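Local coordinates for protein 2,3-bisphosphoglycerate-independent phosphoglycerate mutase (Pyrococcus horikoshii, PDB 2ZKT) that probably catalyses the metal-dependent interconversion of 2-phosphoglycerate and 3-phosphoglycerate in glycolysis, without needing 2,3-bisphosphoglycerate, at residues B[10-15]-B[321-326]; B[37-42]-B[329-334]; B[82-85]-B[90-93]. All blocks are in the same frame, centred on the assembly; numbering follows the deposited sequence.

Contact 1: residues B[10-15]-B[321-326]; sequences IILDGL and ERADRM. With ZN (zinc ion), chain G.
Leu12 holds CG anti to its carbonyl carbon (chi1 -53°), which sets its two methyls against Ala323, and Met326 extends its chain until the last torsion (chi3 78°) turns CE back toward the strand; both side chains fill the layer between helix 313-331 and the central sheet of this alkaline phosphatase-like fold. Strand 10-12 runs almost antiparallel to helix segment 321-326: their axes make 167° and come within 10.7 Å. Across that gap Leu12 straddles the small methyl of Ala323, with CD2 at 4.0 Å and CD1 at 4.1 Å from CB. Met326 CE lies 4.4 Å from Leu12 CD2 and 4.4 Å from Ile10 CG2, spanning two residues that point to the same face of the strand. Every touching atom is a methyl carbon and no hydrogen bond crosses, so the helix-on-sheet contact is apolar; all four residues are buried. Phe301 and Leu299 of the adjacent strand extend it. At the end of the strand, a type II turn from Leu12 to Leu15 carries Asp13 away from the helix to a zinc site shared with Ser60, Asp346 and His347. The Asp13 carboxylate grips the metal unevenly, OD1 at 2.3 Å and OD2 at 2.7 Å from the zinc ion.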
# COMPACT_ATOMS: atom_id res chain seq x y z
N ILE B 10 4.74 18.35 2.53
CA ILE B 10 5.41 17.19 1.95
C ILE B 10 5.00 16.93 0.50
O ILE B 10 3.81 16.76 0.19
CB ILE B 10 5.13 15.95 2.84
CG1 ILE B 10 5.73 16.20 4.23
CG2 ILE B 10 5.69 14.68 2.20
CD1 ILE B 10 5.53 15.06 5.19
N ILE B 11 5.99 16.92 -0.40
CA ILE B 11 5.73 16.67 -1.81
C ILE B 11 6.29 15.33 -2.30
O ILE B 11 7.50 15.05 -2.20
CB ILE B 11 6.33 17.78 -2.71
CG1 ILE B 11 5.60 19.12 -2.44
CG2 ILE B 11 6.23 17.39 -4.18
CD1 ILE B 11 4.11 19.07 -2.72
N LEU B 12 5.39 14.49 -2.82
CA LEU B 12 5.76 13.20 -3.37
C LEU B 12 5.69 13.40 -4.88
O LEU B 12 4.64 13.23 -5.50
CB LEU B 12 4.77 12.13 -2.90
CG LEU B 12 4.58 12.08 -1.38
CD1 LEU B 12 3.80 10.83 -1.04
CD2 LEU B 12 5.93 12.07 -0.66
N ASP B 13 6.83 13.80 -5.46
CA ASP B 13 6.97 14.08 -6.88
C ASP B 13 6.23 13.10 -7.80
O ASP B 13 6.38 11.88 -7.69
CB ASP B 13 8.47 14.12 -7.23
CG ASP B 13 8.79 15.12 -8.33
OD1 ASP B 13 8.52 14.81 -9.51
OD2 ASP B 13 9.31 16.22 -8.00
N GLY B 14 5.42 13.66 -8.71
CA GLY B 14 4.67 12.84 -9.66
C GLY B 14 3.67 11.87 -9.03
O GLY B 14 3.29 10.88 -9.65
N LEU B 15 3.23 12.17 -7.81
CA LEU B 15 2.28 11.31 -7.10
C LEU B 15 1.05 10.87 -7.90
O LEU B 15 0.76 9.68 -8.01
CB LEU B 15 1.81 12.02 -5.82
CG LEU B 15 0.93 11.20 -4.88
CD1 LEU B 15 1.64 9.90 -4.48
CD2 LEU B 15 0.62 12.04 -3.64
N GLU B 321 5.06 3.56 -0.80
CA GLU B 321 5.06 2.89 0.51
C GLU B 321 6.27 3.30 1.35
O GLU B 321 6.19 3.42 2.57
CB GLU B 321 5.03 1.36 0.30
CG GLU B 321 3.60 0.82 0.09
CD GLU B 321 3.62 -0.70 -0.06
OE1 GLU B 321 4.37 -1.36 0.64
OE2 GLU B 321 2.83 -1.22 -0.85
N ARG B 322 7.42 3.50 0.70
CA ARG B 322 8.61 3.92 1.43
C ARG B 322 8.34 5.33 1.98
O ARG B 322 8.78 5.68 3.09
CB ARG B 322 9.84 3.91 0.50
CG ARG B 322 10.32 2.49 0.19
CD ARG B 322 11.43 2.44 -0.87
NE ARG B 322 12.54 3.35 -0.55
CZ ARG B 322 13.53 3.62 -1.40
NH1 ARG B 322 13.54 3.04 -2.61
NH2 ARG B 322 14.49 4.47 -1.06
N ALA B 323 7.61 6.13 1.21
CA ALA B 323 7.27 7.48 1.64
C ALA B 323 6.34 7.39 2.86
O ALA B 323 6.48 8.16 3.82
CB ALA B 323 6.58 8.26 0.49
N ASP B 324 5.38 6.45 2.83
CA ASP B 324 4.46 6.34 3.96
C ASP B 324 5.22 6.07 5.26
O ASP B 324 4.90 6.65 6.31
CB ASP B 324 3.41 5.23 3.74
CG ASP B 324 2.19 5.40 4.64
OD1 ASP B 324 1.50 6.44 4.52
OD2 ASP B 324 1.90 4.49 5.47
N ARG B 325 6.23 5.19 5.20
CA ARG B 325 7.03 4.89 6.39
C ARG B 325 7.80 6.15 6.80
O ARG B 325 7.93 6.46 7.99
CB ARG B 325 8.01 3.74 6.12
CG ARG B 325 7.32 2.46 5.64
CD ARG B 325 8.27 1.27 5.55
NE ARG B 325 7.67 0.21 4.73
CZ ARG B 325 7.98 -0.01 3.45
NH1 ARG B 325 8.89 0.74 2.84
NH2 ARG B 325 7.35 -0.97 2.76
N MET B 326 8.31 6.88 5.80
CA MET B 326 9.05 8.12 6.05
C MET B 326 8.11 9.05 6.83
O MET B 326 8.51 9.66 7.83
CB MET B 326 9.47 8.77 4.72
CG MET B 326 10.04 10.18 4.85
SD MET B 326 10.41 10.95 3.24
CE MET B 326 8.69 11.46 2.70
ZN ZN G . 8.25 16.90 -10.35

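Contact 2: residues B[37-42]-B[329-334]; sequences MDKLAE and YILDHV. With CA (calcium ion), chain F.
In the helix layer on one face of the alkaline phosphatase-like alpha/beta sheet, helices 35-43 and 313-331 meet through Leu40 and Leu331. The two side chains meet tip to tip. Chi1 values of -73° in Leu40 and -65° in Leu331 aim the two isobutyl ends at each other, and the branches mesh: Leu331 CD1 lies 3.8 Å from Leu40 CG, and Leu331 CD2 lies 3.9 Å from Leu40 CD2. At the partly exposed margin Lys39 runs past Leu331 in the opposite sense, its bent chain bringing CE to 4.1 Å from Leu331 CD1, so the aliphatic part of the lysine makes this contact. Ile327 and Leu336 continue the apolar patch around Leu40, and Lys39 also packs on Asn24 of the second subunit. On the far side of helix 35-43 from Leu331, Glu42 O binds a calcium ion at 2.4 Å, together with Thr372, Asp373 and three waters. The Glu42 carboxylate acts through water instead: OE2 accepts a bond of 2.7 Å from water 2, itself a calcium ligand. With Met37 and Ile330 reaching strand 6-12, the arrangement is that of a layered alpha/beta fold in which neighbouring helices pack side by side over a sheet.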
# COMPACT_ATOMS: atom_id res chain seq x y z
N MET B 37 -0.67 7.78 5.73
CA MET B 37 -1.38 8.83 5.00
C MET B 37 -2.90 8.61 5.16
O MET B 37 -3.67 9.58 5.24
CB MET B 37 -0.94 8.85 3.52
CG MET B 37 0.50 9.40 3.34
SD MET B 37 1.10 9.58 1.63
CE MET B 37 1.94 7.98 1.34
N ASP B 38 -3.34 7.34 5.23
CA ASP B 38 -4.77 7.04 5.41
C ASP B 38 -5.23 7.56 6.79
O ASP B 38 -6.35 8.04 6.94
CB ASP B 38 -5.05 5.53 5.34
CG ASP B 38 -4.82 4.95 3.94
OD1 ASP B 38 -4.41 5.72 3.03
OD2 ASP B 38 -5.04 3.72 3.75
N LYS B 39 -4.36 7.43 7.79
CA LYS B 39 -4.67 7.89 9.14
C LYS B 39 -4.82 9.42 9.11
O LYS B 39 -5.77 9.97 9.68
CB LYS B 39 -3.53 7.50 10.10
CG LYS B 39 -3.71 8.03 11.52
CD LYS B 39 -2.42 8.65 12.05
CE LYS B 39 -1.31 7.61 12.19
NZ LYS B 39 -0.71 7.55 13.56
N LEU B 40 -3.89 10.09 8.43
CA LEU B 40 -3.93 11.54 8.32
C LEU B 40 -5.16 12.02 7.52
O LEU B 40 -5.79 13.02 7.87
CB LEU B 40 -2.64 12.06 7.67
CG LEU B 40 -1.39 12.02 8.57
CD1 LEU B 40 -0.17 12.49 7.76
CD2 LEU B 40 -1.60 12.91 9.79
N ALA B 41 -5.49 11.29 6.44
CA ALA B 41 -6.65 11.65 5.64
C ALA B 41 -7.90 11.47 6.51
O ALA B 41 -8.88 12.21 6.39
CB ALA B 41 -6.76 10.75 4.40
N GLU B 42 -7.84 10.48 7.39
CA GLU B 42 -8.97 10.19 8.25
C GLU B 42 -9.27 11.31 9.25
O GLU B 42 -10.42 11.69 9.41
CB GLU B 42 -8.76 8.85 8.97
CG GLU B 42 -10.01 8.26 9.61
CD GLU B 42 -10.39 8.93 10.92
OE1 GLU B 42 -9.52 8.98 11.83
OE2 GLU B 42 -11.54 9.41 11.04
N TYR B 329 7.43 7.98 10.42
CA TYR B 329 8.49 8.36 11.35
C TYR B 329 8.21 9.79 11.87
O TYR B 329 8.18 10.03 13.08
CB TYR B 329 9.86 8.34 10.65
CG TYR B 329 10.99 8.86 11.52
CD1 TYR B 329 11.60 8.05 12.49
CD2 TYR B 329 11.41 10.19 11.42
CE1 TYR B 329 12.59 8.55 13.34
CE2 TYR B 329 12.40 10.71 12.26
CZ TYR B 329 12.98 9.89 13.22
OH TYR B 329 13.94 10.42 14.06
N ILE B 330 7.99 10.72 10.93
CA ILE B 330 7.71 12.11 11.30
C ILE B 330 6.54 12.23 12.26
O ILE B 330 6.61 12.98 13.25
CB ILE B 330 7.41 12.98 10.05
CG1 ILE B 330 8.64 13.03 9.14
CG2 ILE B 330 7.00 14.38 10.49
CD1 ILE B 330 8.37 13.65 7.77
N LEU B 331 5.45 11.52 11.98
CA LEU B 331 4.27 11.58 12.84
C LEU B 331 4.56 11.13 14.27
O LEU B 331 3.91 11.60 15.22
CB LEU B 331 3.13 10.72 12.26
CG LEU B 331 2.53 11.17 10.91
CD1 LEU B 331 1.34 10.29 10.56
CD2 LEU B 331 2.10 12.64 10.99
N ASP B 332 5.52 10.22 14.43
CA ASP B 332 5.88 9.71 15.77
C ASP B 332 6.72 10.69 16.58
O ASP B 332 6.95 10.47 17.77
CB ASP B 332 6.64 8.38 15.67
CG ASP B 332 5.76 7.22 15.23
OD1 ASP B 332 4.59 7.17 15.66
OD2 ASP B 332 6.25 6.36 14.46
N HIS B 333 7.17 11.78 15.93
CA HIS B 333 8.01 12.76 16.62
C HIS B 333 7.47 14.18 16.60
O HIS B 333 8.19 15.12 16.96
CB HIS B 333 9.42 12.75 16.02
CG HIS B 333 10.13 11.44 16.17
ND1 HIS B 333 10.33 10.57 15.11
CD2 HIS B 333 10.71 10.85 17.25
CE1 HIS B 333 11.01 9.51 15.53
NE2 HIS B 333 11.25 9.66 16.82
N VAL B 334 6.21 14.36 16.19
CA VAL B 334 5.63 15.71 16.15
C VAL B 334 4.21 15.73 16.70
O VAL B 334 3.49 14.73 16.63
CB VAL B 334 5.60 16.28 14.70
CG1 VAL B 334 6.99 16.21 14.08
CG2 VAL B 334 4.57 15.53 13.85
CA CA F . -12.71 12.35 9.18
O HOH W 1 -11.23 13.07 6.81
O HOH W 2 -12.71 11.78 11.26
O HOH W 3 -12.88 10.37 8.07

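Contact 3: residues B[82-85]-B[90-93]; sequences FEAL and DLSK
No flat side-chain group takes part where Ala84 and Leu85 meet Leu91; the contact has neither a ring face nor a ring edge, and is made almost wholly by methyl groups. The one aromatic ring in the two segments, Phe82, turns elsewhere, to Leu254 and Val258 of helix 253-261 and to Leu65 of helix 60-67. Across the contact, the evidence for packing rests on Leu91, whose side chain points at the helix from the loop that follows it. Its second torsion (chi2 58°) leaves CD2 as the branch anti to CA, and this outstretched methyl comes to 3.7 Å from Ala84 CB. The other branch serves a second, looser touch: Leu91 CD1 is 4.4 Å from Leu85 CD2. In Leu85 the roles are reversed, since CD1 is the extended branch (chi2 -172°) and the folded-back CD2 does the touching; the same methyl also lies 4.4 Å from the backbone N of Leu91. The closest pair of CA atoms is Leu85 CA and Asp90 CA, 6.6 Å apart. No hydrogen bond crosses between the segments. Strand 161-166 adds Val163, against Ala84, and Asp165, against Leu91, while Leu85 leans on Ala261 and its carbonyl O accepts a hydrogen bond from Arg260. Lys93, further along the loop, makes a cation-pi contact with Tyr231. Geometrically this is a helix-loop-strand connection folded back on itself: helix 80-86 is met by its own following loop, just before strand 96-103 enters the four-stranded antiparallel sheet that forms a second module beside the metal-binding alpha/beta core.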
# COMPACT_ATOMS: atom_id res chain seq x y z
N PHE B 82 17.14 28.25 -12.00
CA PHE B 82 16.85 27.35 -10.88
C PHE B 82 17.89 26.22 -10.84
O PHE B 82 18.36 25.83 -9.76
CB PHE B 82 15.44 26.73 -11.03
CG PHE B 82 14.31 27.74 -11.01
CD1 PHE B 82 14.13 28.59 -9.92
CD2 PHE B 82 13.41 27.82 -12.08
CE1 PHE B 82 13.08 29.50 -9.88
CE2 PHE B 82 12.35 28.72 -12.05
CZ PHE B 82 12.18 29.57 -10.95
N GLU B 83 18.22 25.68 -12.01
CA GLU B 83 19.20 24.60 -12.12
C GLU B 83 20.56 25.11 -11.59
O GLU B 83 21.25 24.42 -10.84
CB GLU B 83 19.34 24.16 -13.59
CG GLU B 83 19.69 22.68 -13.79
CD GLU B 83 18.50 21.73 -13.58
OE1 GLU B 83 17.43 21.96 -14.21
OE2 GLU B 83 18.63 20.77 -12.79
N ALA B 84 20.94 26.34 -11.98
CA ALA B 84 22.21 26.90 -11.53
C ALA B 84 22.25 27.07 -10.01
O ALA B 84 23.24 26.76 -9.35
CB ALA B 84 22.43 28.26 -12.22
N LEU B 85 21.14 27.63 -9.45
CA LEU B 85 21.09 27.80 -7.99
C LEU B 85 21.10 26.44 -7.30
O LEU B 85 21.43 26.29 -6.12
CB LEU B 85 19.77 28.49 -7.59
CG LEU B 85 19.59 29.96 -8.03
CD1 LEU B 85 18.34 30.56 -7.40
CD2 LEU B 85 20.75 30.89 -7.65
N ASP B 90 26.18 31.00 -6.74
CA ASP B 90 25.60 32.24 -6.22
C ASP B 90 25.54 33.24 -7.37
O ASP B 90 26.55 33.85 -7.75
CB ASP B 90 26.47 32.79 -5.07
CG ASP B 90 26.53 31.84 -3.87
OD1 ASP B 90 25.46 31.45 -3.36
OD2 ASP B 90 27.66 31.49 -3.45
N LEU B 91 24.35 33.40 -7.94
CA LEU B 91 24.13 34.29 -9.08
C LEU B 91 23.46 35.62 -8.73
O LEU B 91 22.85 35.78 -7.66
CB LEU B 91 23.29 33.57 -10.15
CG LEU B 91 23.93 32.45 -10.97
CD1 LEU B 91 24.45 31.34 -10.06
CD2 LEU B 91 22.89 31.89 -11.95
N SER B 92 23.57 36.57 -9.67
CA SER B 92 22.98 37.90 -9.54
C SER B 92 21.70 37.92 -10.38
O SER B 92 21.65 37.28 -11.44
CB SER B 92 23.94 38.97 -10.06
OG SER B 92 25.20 38.91 -9.39
N LYS B 93 20.68 38.65 -9.92
CA LYS B 93 19.40 38.72 -10.63
C LYS B 93 19.51 39.20 -12.09
O LYS B 93 18.51 39.26 -12.80
CB LYS B 93 18.42 39.63 -9.87
CG LYS B 93 17.93 39.03 -8.56
CD LYS B 93 16.88 39.91 -7.89
CE LYS B 93 16.35 39.25 -6.62
NZ LYS B 93 17.45 38.95 -5.65

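In the fold
Contacts 1 and 2 share helix 313-331 and touch, their centres about 12 Å apart. Asp324 OD1 lies 2.8 Å from Met37 N, a probable hydrogen bond, and Leu12 CD1 lies 4.0 Å from Met37 SD, so helix 35-43, helix 313-331 and strand 6-12 pack together. Contact 1 is fully buried; contact 2 lies further out and is only partly so, admitting a lysine and a subunit neighbour. Each includes a metal ligand apart from its packing, a zinc-binding carboxylate and a calcium-binding carbonyl respectively. Contact 3, partly buried and metal-free, joins a helix to the loop directly after it, on the opposite side of the chain's centre, about 28 Å from contact 1 between centres.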